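Local coordinates for protein PLP-Dependent L-Arginine Hydroxylase MppP (Streptomyces wadayamensis, PDB 6C9B) that uses pyridoxal 5'-phosphate to oxidise L-arginine, acting as an oxidase rather than an oxygenase in spite of its hydroxylase name, and binds the 4-hydroxy-2-ketoarginine product, at residues Q32-S35 against P36-K40; Q66-F69 against T70-Q74; V234-E237 against D238-L241; H278-I281 against L282-S286. One frame throughout, in Å; residues are numbered along the deposited sequence.

Contact 1 (Q32-S35 against P36-K40)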
ATOM      1  N   GLN B  32     -17.283  12.441   6.077  1.00 23.32           N
ATOM      2  CA  GLN B  32     -18.081  13.296   6.947  1.00 23.58           C
ATOM      3  C   GLN B  32     -17.210  13.872   8.066  1.00 23.45           C
ATOM      4  O   GLN B  32     -16.062  13.471   8.275  1.00 24.67           O
ATOM      5  CB  GLN B  32     -19.258  12.523   7.538  1.00 26.91           C
ATOM      6  CG  GLN B  32     -18.843  11.391   8.483  1.00 28.96           C
ATOM      7  CD  GLN B  32     -18.672  10.040   7.800  1.00 36.14           C
ATOM      8  OE1 GLN B  32     -18.211   9.928   6.648  1.00 26.63           O
ATOM      9  NE2 GLN B  32     -19.043   8.989   8.520  1.00 26.35           N
ATOM     10  N   ALA B  33     -17.777  14.819   8.800  1.00 26.09           N
ATOM     11  CA  ALA B  33     -17.057  15.421   9.907  1.00 31.32           C
ATOM     12  C   ALA B  33     -16.798  14.396  11.005  1.00 26.98           C
ATOM     13  O   ALA B  33     -17.577  13.461  11.215  1.00 27.37           O
ATOM     14  CB  ALA B  33     -17.856  16.592  10.485  1.00 29.51           C
ATOM     15  N   LEU B  34     -15.692  14.592  11.716  1.00 28.05           N
ATOM     16  CA  LEU B  34     -15.432  13.820  12.922  1.00 30.51           C
ATOM     17  C   LEU B  34     -16.491  14.107  13.975  1.00 32.10           C
ATOM     18  O   LEU B  34     -16.937  15.247  14.126  1.00 28.17           O
ATOM     19  CB  LEU B  34     -14.078  14.196  13.506  1.00 25.77           C
ATOM     20  CG  LEU B  34     -12.865  13.842  12.650  1.00 27.90           C
ATOM     21  CD1 LEU B  34     -11.654  14.652  13.051  1.00 34.71           C
ATOM     22  CD2 LEU B  34     -12.584  12.377  12.754  1.00 34.01           C
ATOM     23  N   SER B  35     -16.849  13.084  14.743  1.00 25.97           N
ATOM     24  CA  SER B  35     -17.652  13.310  15.941  1.00 26.69           C
ATOM     25  C   SER B  35     -16.787  13.946  17.024  1.00 26.21           C
ATOM     26  O   SER B  35     -15.559  13.929  16.943  1.00 27.94           O
ATOM     27  CB  SER B  35     -18.226  11.995  16.454  1.00 26.34           C
ATOM     28  OG  SER B  35     -17.176  11.203  17.000  1.00 26.46           O
ATOM     29  N   PRO B  36     -17.403  14.529  18.062  1.00 25.96           N
ATOM     30  CA  PRO B  36     -16.592  15.074  19.163  1.00 26.87           C
ATOM     31  C   PRO B  36     -15.641  14.066  19.782  1.00 34.12           C
ATOM     32  O   PRO B  36     -14.501  14.406  20.120  1.00 29.45           O
ATOM     33  CB  PRO B  36     -17.654  15.542  20.165  1.00 27.23           C
ATOM     34  CG  PRO B  36     -18.863  15.812  19.333  1.00 33.18           C
ATOM     35  CD  PRO B  36     -18.839  14.789  18.244  1.00 30.76           C
ATOM     36  N   GLY B  37     -16.083  12.822  19.945  1.00 29.30           N
ATOM     37  CA  GLY B  37     -15.209  11.816  20.516  1.00 26.57           C
ATOM     38  C   GLY B  37     -14.049  11.485  19.594  1.00 26.83           C
ATOM     39  O   GLY B  37     -12.923  11.264  20.046  1.00 27.71           O
ATOM     40  N   GLN B  38     -14.297  11.484  18.287  1.00 23.08           N
ATOM     41  CA  GLN B  38     -13.221  11.207  17.333  1.00 22.14           C
ATOM     42  C   GLN B  38     -12.259  12.387  17.249  1.00 25.44           C
ATOM     43  O   GLN B  38     -11.049  12.194  17.131  1.00 23.93           O
ATOM     44  CB  GLN B  38     -13.803  10.868  15.953  1.00 24.23           C
ATOM     45  CG  GLN B  38     -14.558   9.535  15.902  1.00 23.29           C
ATOM     46  CD  GLN B  38     -15.411   9.390  14.644  1.00 26.94           C
ATOM     47  OE1 GLN B  38     -15.771  10.380  13.996  1.00 26.77           O
ATOM     48  NE2 GLN B  38     -15.767   8.141  14.312  1.00 23.13           N
ATOM     49  N   GLN B  39     -12.768  13.620  17.370  1.00 24.41           N
ATOM     50  CA  GLN B  39     -11.862  14.764  17.380  1.00 23.19           C
ATOM     51  C   GLN B  39     -10.935  14.714  18.583  1.00 26.12           C
ATOM     52  O   GLN B  39      -9.768  15.104  18.480  1.00 25.47           O
ATOM     53  CB  GLN B  39     -12.657  16.062  17.353  1.00 26.47           C
ATOM     54  CG  GLN B  39     -11.787  17.333  17.369  1.00 28.48           C
ATOM     55  CD  GLN B  39     -10.998  17.515  16.078  1.00 35.52           C
ATOM     56  OE1 GLN B  39     -11.569  17.548  14.989  1.00 34.75           O
ATOM     57  NE2 GLN B  39      -9.679  17.635  16.199  1.00 32.61           N
ATOM     58  N   LYS B  40     -11.429  14.225  19.728  1.00 26.72           N
ATOM     59  CA  LYS B  40     -10.561  14.062  20.889  1.00 32.33           C
ATOM     60  C   LYS B  40      -9.380  13.152  20.578  1.00 30.76           C
ATOM     61  O   LYS B  40      -8.281  13.364  21.097  1.00 26.37           O
ATOM     62  CB  LYS B  40     -11.347  13.505  22.074  1.00 31.84           C
ATOM     63  CG  LYS B  40     -11.865  14.543  23.029  1.00 53.41           C
ATOM     64  CD  LYS B  40     -12.029  13.956  24.426  1.00 78.89           C
ATOM     65  CE  LYS B  40     -10.676  13.641  25.079  1.00 88.38           C
ATOM     66  NZ  LYS B  40     -10.827  12.984  26.404  1.00 91.84           N
TER
HETATM   67  O   HOH W   1     -17.686  10.862  12.157  1.00 26.43           O
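Ser35 and Gln38 exchange hydrogen bonds in a capping box that opens helix 36-43, with Ser35 at the N-cap. In one direction Gln38 N donates to Ser35 OG over 3.2 Å. In the other, Ser35 N donates to Gln38 OE1 over 3.0 Å in a bond that is almost straight at the hydrogen, 173°, although the donor lies somewhat tilted from the plane of the amide carbonyl. A chi1 of 71° sets Ser35 OG between its own N and carbonyl carbon, facing the N-H of Gln38. The Gln38 chain leaves beside its own N and then runs extended, which carries OE1 back to the residue before the helix.

The first backbone bond of the helix joins the same cap: Gln39 N reaches Ser35 O at 2.8 Å. A water extends the network backwards, donating to Gln38 OE1 at 2.7 Å and also to Ala33 O, so that the amide oxygen receives two hydrogens and ties the loop to the helix on both sides of Leu34.

Apolar packing is supplied by Leu34. Its side chain crosses that of Gln38 obliquely, with Leu34 CD2 3.7 Å from Gln38 CB, and also packs on Pro224 and on Trp49 of the second subunit, so this helix start lies at the dimer interface. Gln39 turns across Leu34 at about a right angle; Gln39 NE2 is hydrogen-bonded to Asn43 OD1 farther along the helix, while Gln39 OE1 rests 3.5 Å from Leu34 CD1.

Contact 2 (Q66-F69 against T70-Q74)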
ATOM      1  N   GLN B  66      -7.580  -6.624  18.664  1.00 23.38           N
ATOM      2  CA  GLN B  66      -8.589  -6.991  19.657  1.00 25.43           C
ATOM      3  C   GLN B  66      -9.739  -5.990  19.655  1.00 28.46           C
ATOM      4  O   GLN B  66     -10.913  -6.373  19.643  1.00 24.56           O
ATOM      5  CB  GLN B  66      -7.983  -7.095  21.055  1.00 28.36           C
ATOM      6  CG  GLN B  66      -9.060  -7.354  22.116  1.00 41.54           C
ATOM      7  CD  GLN B  66      -8.555  -8.165  23.292  1.00 70.77           C
ATOM      8  OE1 GLN B  66      -8.987  -9.300  23.510  1.00 84.37           O
ATOM      9  NE2 GLN B  66      -7.643  -7.587  24.060  1.00 81.62           N
ATOM     10  N   ALA B  67      -9.421  -4.703  19.595  1.00 23.70           N
ATOM     11  CA  ALA B  67     -10.470  -3.695  19.656  1.00 24.01           C
ATOM     12  C   ALA B  67     -11.398  -3.781  18.453  1.00 24.75           C
ATOM     13  O   ALA B  67     -12.623  -3.683  18.610  1.00 26.19           O
ATOM     14  CB  ALA B  67      -9.858  -2.297  19.769  1.00 26.33           C
ATOM     15  N   TYR B  68     -10.834  -3.948  17.244  1.00 22.57           N
ATOM     16  CA  TYR B  68     -11.630  -3.913  16.016  1.00 20.68           C
ATOM     17  C   TYR B  68     -12.479  -5.179  15.867  1.00 23.11           C
ATOM     18  O   TYR B  68     -13.688  -5.103  15.618  1.00 22.76           O
ATOM     19  CB  TYR B  68     -10.711  -3.708  14.794  1.00 18.64           C
ATOM     20  CG  TYR B  68     -11.501  -3.614  13.510  1.00 22.15           C
ATOM     21  CD1 TYR B  68     -12.213  -2.456  13.186  1.00 23.13           C
ATOM     22  CD2 TYR B  68     -11.580  -4.693  12.638  1.00 21.34           C
ATOM     23  CE1 TYR B  68     -12.971  -2.371  12.039  1.00 21.85           C
ATOM     24  CE2 TYR B  68     -12.357  -4.616  11.485  1.00 19.45           C
ATOM     25  CZ  TYR B  68     -13.043  -3.453  11.200  1.00 22.39           C
ATOM     26  OH  TYR B  68     -13.813  -3.362  10.087  1.00 23.33           O
ATOM     27  N   PHE B  69     -11.857  -6.353  16.018  1.00 21.54           N
ATOM     28  CA  PHE B  69     -12.595  -7.612  15.887  1.00 21.08           C
ATOM     29  C   PHE B  69     -13.702  -7.723  16.931  1.00 25.47           C
ATOM     30  O   PHE B  69     -14.819  -8.135  16.612  1.00 23.11           O
ATOM     31  CB  PHE B  69     -11.640  -8.791  16.006  1.00 22.00           C
ATOM     32  CG  PHE B  69     -10.783  -9.000  14.792  1.00 21.02           C
ATOM     33  CD1 PHE B  69     -11.304  -9.597  13.662  1.00 25.66           C
ATOM     34  CD2 PHE B  69      -9.443  -8.658  14.807  1.00 24.72           C
ATOM     35  CE1 PHE B  69     -10.516  -9.810  12.558  1.00 25.96           C
ATOM     36  CE2 PHE B  69      -8.649  -8.871  13.700  1.00 24.97           C
ATOM     37  CZ  PHE B  69      -9.199  -9.455  12.572  1.00 25.29           C
ATOM     38  N   THR B  70     -13.413  -7.377  18.190  1.00 25.27           N
ATOM     39  CA  THR B  70     -14.435  -7.520  19.226  1.00 25.33           C
ATOM     40  C   THR B  70     -15.568  -6.524  19.018  1.00 25.95           C
ATOM     41  O   THR B  70     -16.741  -6.855  19.236  1.00 24.63           O
ATOM     42  CB  THR B  70     -13.823  -7.350  20.622  1.00 29.29           C
ATOM     43  OG1 THR B  70     -13.311  -6.030  20.773  1.00 42.46           O
ATOM     44  CG2 THR B  70     -12.716  -8.337  20.833  1.00 27.86           C
ATOM     45  N   LEU B  71     -15.240  -5.300  18.591  1.00 23.49           N
ATOM     46  CA  LEU B  71     -16.269  -4.313  18.284  1.00 23.35           C
ATOM     47  C   LEU B  71     -17.325  -4.882  17.367  1.00 26.80           C
ATOM     48  O   LEU B  71     -18.522  -4.599  17.526  1.00 24.87           O
ATOM     49  CB  LEU B  71     -15.641  -3.089  17.618  1.00 23.51           C
ATOM     50  CG  LEU B  71     -16.592  -2.053  17.005  1.00 25.04           C
ATOM     51  CD1 LEU B  71     -17.259  -1.269  18.105  1.00 24.80           C
ATOM     52  CD2 LEU B  71     -15.870  -1.100  16.075  1.00 23.55           C
ATOM     53  N   LEU B  72     -16.900  -5.678  16.386  1.00 22.08           N
ATOM     54  CA  LEU B  72     -17.797  -6.139  15.337  1.00 24.16           C
ATOM     55  C   LEU B  72     -18.184  -7.612  15.497  1.00 22.55           C
ATOM     56  O   LEU B  72     -18.663  -8.230  14.539  1.00 24.34           O
ATOM     57  CB  LEU B  72     -17.164  -5.870  13.968  1.00 22.84           C
ATOM     58  CG  LEU B  72     -16.860  -4.386  13.675  1.00 22.16           C
ATOM     59  CD1 LEU B  72     -16.287  -4.235  12.266  1.00 23.48           C
ATOM     60  CD2 LEU B  72     -18.099  -3.493  13.826  1.00 22.83           C
ATOM     61  N   GLY B  73     -18.032  -8.172  16.701  1.00 21.75           N
ATOM     62  CA  GLY B  73     -18.605  -9.461  17.027  1.00 22.22           C
ATOM     63  C   GLY B  73     -17.738 -10.631  16.642  1.00 24.23           C
ATOM     64  O   GLY B  73     -18.189 -11.781  16.739  1.00 23.84           O
ATOM     65  N   GLN B  74     -16.515 -10.377  16.205  1.00 22.65           N
ATOM     66  CA  GLN B  74     -15.664 -11.418  15.636  1.00 19.78           C
ATOM     67  C   GLN B  74     -14.736 -11.983  16.705  1.00 25.00           C
ATOM     68  O   GLN B  74     -13.508 -11.960  16.582  1.00 26.72           O
ATOM     69  CB  GLN B  74     -14.882 -10.861  14.452  1.00 22.87           C
ATOM     70  CG  GLN B  74     -15.737 -10.234  13.383  1.00 18.07           C
ATOM     71  CD  GLN B  74     -16.887 -11.130  12.973  1.00 22.48           C
ATOM     72  OE1 GLN B  74     -16.686 -12.203  12.404  1.00 23.93           O
ATOM     73  NE2 GLN B  74     -18.086 -10.718  13.291  1.00 20.45           N
TER
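Phe69 O and Gln74 N, 2.8 Å apart, form the 6→1 hydrogen bond of a Schellman motif that ends helix 57-71. Its companion runs from Gly73 N to Thr70 O. Leu72 is the first residue to leave helical angles, and Gly73, at the C-prime position, has the positive phi (86°) of the motif. Leu72 N makes weak bonds to Tyr68 O and to Phe69 O.

One turn earlier Gln66 O is gripped twice. Thr70 N donates to it over 3.1 Å and Thr70 OG1 over 2.7 Å, the two arriving from opposite faces of the carbonyl plane. A chi1 of 64° places the hydroxyl between the N and carbonyl carbon of Thr70, within range of that oxygen. Leu71 N is taken up by Ala67 O.

The amide of Gln74 folds back so that NE2 donates to Leu72 O at 2.8 Å, in its own plane and nearly straight; NE2 also reaches Tyr200 O, and OE1 accepts from His202 N. Gln74 CB meets the edge of the Phe69 ring, whereas Leu72 CD1 lies obliquely against Tyr68, 3.5 Å from CZ.

Carbonyls and amides at this helix end are thus engaged largely by the turn itself and by one glutamine, which fastens the terminus to the 200-202 region while the two rings pack on strands 212-218 and 231-235.

Contact 3 (V234-E237 against D238-L241)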
ATOM      1  N   VAL B 234      -6.492 -12.278   7.233  1.00 18.93           N
ATOM      2  CA  VAL B 234      -6.608 -13.345   8.214  1.00 18.08           C
ATOM      3  C   VAL B 234      -6.759 -14.655   7.452  1.00 19.42           C
ATOM      4  O   VAL B 234      -7.527 -14.716   6.490  1.00 20.20           O
ATOM      5  CB  VAL B 234      -7.814 -13.122   9.153  1.00 19.14           C
ATOM      6  CG1 VAL B 234      -7.703 -14.012  10.367  1.00 23.02           C
ATOM      7  CG2 VAL B 234      -7.970 -11.647   9.574  1.00 20.01           C
ATOM      8  N   PHE B 235      -6.005 -15.689   7.844  1.00 21.76           N
ATOM      9  CA  PHE B 235      -6.010 -16.939   7.085  1.00 18.98           C
ATOM     10  C   PHE B 235      -6.035 -18.135   8.032  1.00 21.05           C
ATOM     11  O   PHE B 235      -5.534 -18.075   9.156  1.00 23.06           O
ATOM     12  CB  PHE B 235      -4.791 -17.014   6.152  1.00 24.91           C
ATOM     13  CG  PHE B 235      -3.482 -16.841   6.873  1.00 31.75           C
ATOM     14  CD1 PHE B 235      -2.959 -15.564   7.101  1.00 30.08           C
ATOM     15  CD2 PHE B 235      -2.791 -17.934   7.366  1.00 39.21           C
ATOM     16  CE1 PHE B 235      -1.781 -15.413   7.778  1.00 34.61           C
ATOM     17  CE2 PHE B 235      -1.604 -17.769   8.055  1.00 41.09           C
ATOM     18  CZ  PHE B 235      -1.100 -16.515   8.260  1.00 44.23           C
ATOM     19  N   SER B 236      -6.652 -19.211   7.562  1.00 20.35           N
ATOM     20  CA  SER B 236      -6.647 -20.478   8.279  1.00 22.43           C
ATOM     21  C   SER B 236      -5.237 -21.056   8.307  1.00 22.18           C
ATOM     22  O   SER B 236      -4.409 -20.786   7.434  1.00 23.68           O
ATOM     23  CB  SER B 236      -7.625 -21.453   7.616  1.00 23.55           C
ATOM     24  OG  SER B 236      -7.253 -21.798   6.284  1.00 22.84           O
ATOM     25  N   GLU B 237      -4.964 -21.865   9.337  1.00 28.92           N
ATOM     26  CA  GLU B 237      -3.622 -22.423   9.475  1.00 30.85           C
ATOM     27  C   GLU B 237      -3.264 -23.303   8.288  1.00 33.83           C
ATOM     28  O   GLU B 237      -2.096 -23.377   7.896  1.00 33.09           O
ATOM     29  CB  GLU B 237      -3.503 -23.227  10.768  1.00 44.77           C
ATOM     30  CG  GLU B 237      -3.811 -22.463  12.030  1.00 71.55           C
ATOM     31  CD  GLU B 237      -3.268 -23.165  13.263  1.00 84.21           C
ATOM     32  OE1 GLU B 237      -2.544 -22.515  14.050  1.00 86.82           O
ATOM     33  OE2 GLU B 237      -3.552 -24.371  13.434  1.00 81.21           O
ATOM     34  N   ASP B 238      -4.252 -23.975   7.706  1.00 25.82           N
ATOM     35  CA  ASP B 238      -4.041 -24.848   6.563  1.00 35.20           C
ATOM     36  C   ASP B 238      -4.291 -24.154   5.225  1.00 37.10           C
ATOM     37  O   ASP B 238      -4.599 -24.831   4.239  1.00 28.55           O
ATOM     38  CB  ASP B 238      -4.952 -26.071   6.681  1.00 46.80           C
ATOM     39  CG  ASP B 238      -6.448 -25.705   6.658  1.00 55.85           C
ATOM     40  OD1 ASP B 238      -6.799 -24.492   6.679  1.00 31.24           O
ATOM     41  OD2 ASP B 238      -7.276 -26.643   6.605  1.00 46.13           O
ATOM     42  N   ILE B 239      -4.164 -22.825   5.151  1.00 26.06           N
ATOM     43  CA  ILE B 239      -4.585 -22.133   3.934  1.00 23.58           C
ATOM     44  C   ILE B 239      -3.868 -22.705   2.714  1.00 24.62           C
ATOM     45  O   ILE B 239      -4.461 -22.839   1.639  1.00 26.96           O
ATOM     46  CB  ILE B 239      -4.381 -20.612   4.097  1.00 25.71           C
ATOM     47  CG1 ILE B 239      -4.833 -19.846   2.859  1.00 23.94           C
ATOM     48  CG2 ILE B 239      -2.930 -20.260   4.329  1.00 26.44           C
ATOM     49  CD1 ILE B 239      -6.257 -20.109   2.428  1.00 30.26           C
ATOM     50  N   GLY B 240      -2.592 -23.061   2.859  1.00 24.46           N
ATOM     51  CA  GLY B 240      -1.855 -23.691   1.775  1.00 25.94           C
ATOM     52  C   GLY B 240      -1.591 -22.803   0.580  1.00 29.71           C
ATOM     53  O   GLY B 240      -1.424 -23.297  -0.539  1.00 27.39           O
ATOM     54  N   LEU B 241      -1.551 -21.503   0.793  1.00 23.68           N
ATOM     55  CA  LEU B 241      -1.167 -20.491  -0.166  1.00 21.89           C
ATOM     56  C   LEU B 241      -0.025 -19.687   0.427  1.00 24.84           C
ATOM     57  O   LEU B 241       0.009 -19.494   1.643  1.00 26.03           O
ATOM     58  CB  LEU B 241      -2.314 -19.518  -0.465  1.00 21.05           C
ATOM     59  CG  LEU B 241      -3.649 -20.118  -0.881  1.00 23.26           C
ATOM     60  CD1 LEU B 241      -4.708 -19.013  -0.860  1.00 26.57           C
ATOM     61  CD2 LEU B 241      -3.569 -20.753  -2.244  1.00 25.16           C
TER
HETATM   62  O   HOH W   2      -0.884 -23.390   5.164  1.00 34.65           O
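Ser236 and Asp238 each hold the side chain between the backbone N and the carbonyl carbon, with chi1 of 64° and 63°, and these two torsions bring Ser236 OG and Asp238 OD1 together. The hydroxyl donates to the carboxylate over 2.8 Å, meeting OD1 nearly head-on along its C-O bond. Phe235 takes the same kind of first torsion, which leaves its ring beside Ile239.

This bond lies within a type I beta turn from Ser236 to Ile239, by which the chain leaves the end of strand 231-235. Ile239 N closes the turn on Ser236 O at 3.1 Å, but the donor stands well above the carbonyl plane and the angle at the hydrogen is 140°. A water bridges the turn to the next residues, donating to Glu237 O at 3.0 Å and accepting from Gly240 N at 2.9 Å.

On the apolar side the CG2 branch of Ile239 approaches the Phe235 ring obliquely, 3.8 Å from CD2, and the two side chains cross at about a right angle. Ile239 also packs on Val214, and Phe235 on Val243 and Glu244 of the following helix.

Strand 212-218 supplies further partners: Trp213 N donates to Ser236 OG, and Arg212 NH2 to Ile239 O. Ser236 OG therefore accepts from a neighbouring strand while it donates across the turn. With both roles filled, this buried hydroxyl has its rotation fixed and links strand 212-218 to the turn, and the Trp213 amide would be expected to strengthen it as a donor to the negatively charged carboxylate.

Contact 4 (H278-I281 against L282-S286)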
ATOM      1  N   HIS B 278     -24.378   4.210  12.636  1.00 23.06           N
ATOM      2  CA  HIS B 278     -25.527   3.585  11.983  1.00 24.16           C
ATOM      3  C   HIS B 278     -26.672   4.574  11.825  1.00 24.42           C
ATOM      4  O   HIS B 278     -27.316   4.624  10.769  1.00 26.04           O
ATOM      5  CB  HIS B 278     -25.984   2.367  12.777  1.00 27.64           C
ATOM      6  CG  HIS B 278     -24.997   1.249  12.781  1.00 22.86           C
ATOM      7  ND1 HIS B 278     -25.098   0.185  13.653  1.00 27.61           N
ATOM      8  CD2 HIS B 278     -23.913   1.002  12.009  1.00 28.53           C
ATOM      9  CE1 HIS B 278     -24.105  -0.660  13.431  1.00 31.34           C
ATOM     10  NE2 HIS B 278     -23.379  -0.193  12.431  1.00 27.35           N
ATOM     11  N   ALA B 279     -26.928   5.389  12.851  1.00 26.19           N
ATOM     12  CA  ALA B 279     -28.009   6.371  12.746  1.00 26.98           C
ATOM     13  C   ALA B 279     -27.686   7.430  11.697  1.00 31.78           C
ATOM     14  O   ALA B 279     -28.583   7.901  10.981  1.00 29.28           O
ATOM     15  CB  ALA B 279     -28.274   7.010  14.111  1.00 33.75           C
ATOM     16  N   PHE B 280     -26.405   7.797  11.580  1.00 28.07           N
ATOM     17  CA  PHE B 280     -25.987   8.799  10.607  1.00 28.81           C
ATOM     18  C   PHE B 280     -26.167   8.290   9.183  1.00 31.84           C
ATOM     19  O   PHE B 280     -26.690   9.000   8.322  1.00 24.04           O
ATOM     20  CB  PHE B 280     -24.534   9.180  10.859  1.00 26.02           C
ATOM     21  CG  PHE B 280     -23.995  10.195   9.893  1.00 24.48           C
ATOM     22  CD1 PHE B 280     -24.349  11.529   9.997  1.00 32.20           C
ATOM     23  CD2 PHE B 280     -23.117   9.822   8.903  1.00 27.38           C
ATOM     24  CE1 PHE B 280     -23.848  12.469   9.103  1.00 34.55           C
ATOM     25  CE2 PHE B 280     -22.627  10.763   8.015  1.00 29.18           C
ATOM     26  CZ  PHE B 280     -22.990  12.076   8.121  1.00 29.77           C
ATOM     27  N   ILE B 281     -25.694   7.072   8.905  1.00 25.22           N
ATOM     28  CA  ILE B 281     -25.884   6.478   7.585  1.00 22.15           C
ATOM     29  C   ILE B 281     -27.371   6.311   7.265  1.00 23.49           C
ATOM     30  O   ILE B 281     -27.809   6.589   6.141  1.00 25.46           O
ATOM     31  CB  ILE B 281     -25.128   5.140   7.509  1.00 24.24           C
ATOM     32  CG1 ILE B 281     -23.605   5.389   7.668  1.00 23.49           C
ATOM     33  CG2 ILE B 281     -25.446   4.402   6.194  1.00 26.34           C
ATOM     34  CD1 ILE B 281     -22.945   6.239   6.571  1.00 22.61           C
ATOM     35  N   LEU B 282     -28.173   5.840   8.235  1.00 23.38           N
ATOM     36  CA  LEU B 282     -29.619   5.725   8.016  1.00 24.48           C
ATOM     37  C   LEU B 282     -30.236   7.077   7.672  1.00 27.83           C
ATOM     38  O   LEU B 282     -31.073   7.182   6.764  1.00 27.37           O
ATOM     39  CB  LEU B 282     -30.287   5.129   9.248  1.00 25.12           C
ATOM     40  CG  LEU B 282     -31.814   4.944   9.200  1.00 33.47           C
ATOM     41  CD1 LEU B 282     -32.260   4.166   7.949  1.00 33.95           C
ATOM     42  CD2 LEU B 282     -32.267   4.238  10.459  1.00 37.96           C
ATOM     43  N   HIS B 283     -29.796   8.127   8.354  1.00 25.71           N
ATOM     44  CA  HIS B 283     -30.303   9.461   8.066  1.00 27.90           C
ATOM     45  C   HIS B 283     -29.975   9.876   6.640  1.00 28.20           C
ATOM     46  O   HIS B 283     -30.826  10.412   5.918  1.00 29.08           O
ATOM     47  CB  HIS B 283     -29.703  10.470   9.033  1.00 28.58           C
ATOM     48  CG  HIS B 283     -30.158  11.861   8.765  1.00 27.27           C
ATOM     49  ND1 HIS B 283     -31.364  12.340   9.221  1.00 35.44           N
ATOM     50  CD2 HIS B 283     -29.596  12.867   8.053  1.00 37.33           C
ATOM     51  CE1 HIS B 283     -31.519  13.590   8.824  1.00 38.98           C
ATOM     52  NE2 HIS B 283     -30.463  13.935   8.116  1.00 37.48           N
ATOM     53  N   ASN B 284     -28.733   9.641   6.220  1.00 25.48           N
ATOM     54  CA  ASN B 284     -28.312  10.073   4.893  1.00 23.17           C
ATOM     55  C   ASN B 284     -28.978   9.240   3.807  1.00 28.32           C
ATOM     56  O   ASN B 284     -29.356   9.770   2.760  1.00 25.79           O
ATOM     57  CB  ASN B 284     -26.792  10.017   4.764  1.00 22.02           C
ATOM     58  CG  ASN B 284     -26.117  11.232   5.378  1.00 24.69           C
ATOM     59  OD1 ASN B 284     -26.774  12.132   5.868  1.00 27.67           O
ATOM     60  ND2 ASN B 284     -24.795  11.249   5.345  1.00 26.63           N
ATOM     61  N   ARG B 285     -29.132   7.933   4.028  1.00 25.09           N
ATOM     62  CA  ARG B 285     -29.920   7.128   3.100  1.00 26.53           C
ATOM     63  C   ARG B 285     -31.331   7.681   2.957  1.00 27.23           C
ATOM     64  O   ARG B 285     -31.873   7.754   1.845  1.00 28.36           O
ATOM     65  CB  ARG B 285     -29.951   5.678   3.586  1.00 25.00           C
ATOM     66  CG  ARG B 285     -30.904   4.787   2.825  1.00 25.77           C
ATOM     67  CD  ARG B 285     -30.560   3.319   3.064  1.00 22.77           C
ATOM     68  NE  ARG B 285     -29.493   2.904   2.159  1.00 24.23           N
ATOM     69  CZ  ARG B 285     -28.230   2.645   2.500  1.00 22.58           C
ATOM     70  NH1 ARG B 285     -27.380   2.285   1.551  1.00 21.74           N
ATOM     71  NH2 ARG B 285     -27.813   2.678   3.760  1.00 22.49           N
ATOM     72  N   SER B 286     -31.937   8.097   4.072  1.00 27.94           N
ATOM     73  CA  SER B 286     -33.288   8.645   4.044  1.00 28.35           C
ATOM     74  C   SER B 286     -33.348   9.949   3.266  1.00 32.93           C
ATOM     75  O   SER B 286     -34.337  10.204   2.572  1.00 30.34           O
ATOM     76  CB  SER B 286     -33.802   8.865   5.465  1.00 38.37           C
ATOM     77  OG  SER B 286     -33.670   7.678   6.224  1.00 60.00           O
TER
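One face of the Phe280 ring carries the side-chain amide of Asn284, one helical turn on. Asn284 CG stands 4.2 Å above the ring plane, displaced toward the rim, and the amide is inclined at 61° to the ring, so the two do not stack flat. Asn284 ND2 comes closest, 3.4 Å from Phe280 CZ and 3.5 Å from Phe280 CE2. With CG of Phe280 anti to its N (chi1 179°), the ring extends along the helix toward Asn284. The guanidinium of Arg285 is met obliquely by Ile281, whose CG2 lies 3.8 Å from NH2.

Regular helical bonds underlie this surface of helix 256-291: Asn284 N donates to Phe280 O over 3.0 Å, and Arg285 N to Ile281 O over 2.8 Å. Leu282 O is held by both N and OG of Ser286, from opposite faces of its plane.

The polar ends are bonded to parts of the chain beyond this helix. Asn284 OD1 is bonded to Thr359 OG1 and ND2 to Leu355 O; Arg285 NE forms a salt bridge with Glu310, and NH2 donates to Ser307 O. Both the amide and the guanidinium are thus fixed by polar partners in the C-terminal part of the chain, while their flanks pack against apolar neighbours on their own helix.

Overall arrangement
From the N terminus, contact 1 leads the loop after strand 23-24 into helix 36-43, contact 2 ends helix 57-71, contact 3 turns the chain at the end of strand 231-235, and contact 4 lies within the long helix 256-291. Each closes only a local turn, and they follow in series, none enclosing or crossing another. In space they join in pairs: Gln32 CB packs 3.8 Å from Phe280 CZ, bringing contact 1 against contact 4, and Phe69 CZ lies 3.9 Å from Val234 CG2, setting contact 2 on the seven-stranded sheet at contact 3. Contacts 3 and 4 lie on opposite sides of the chain's centre, their centres about 37 Å apart.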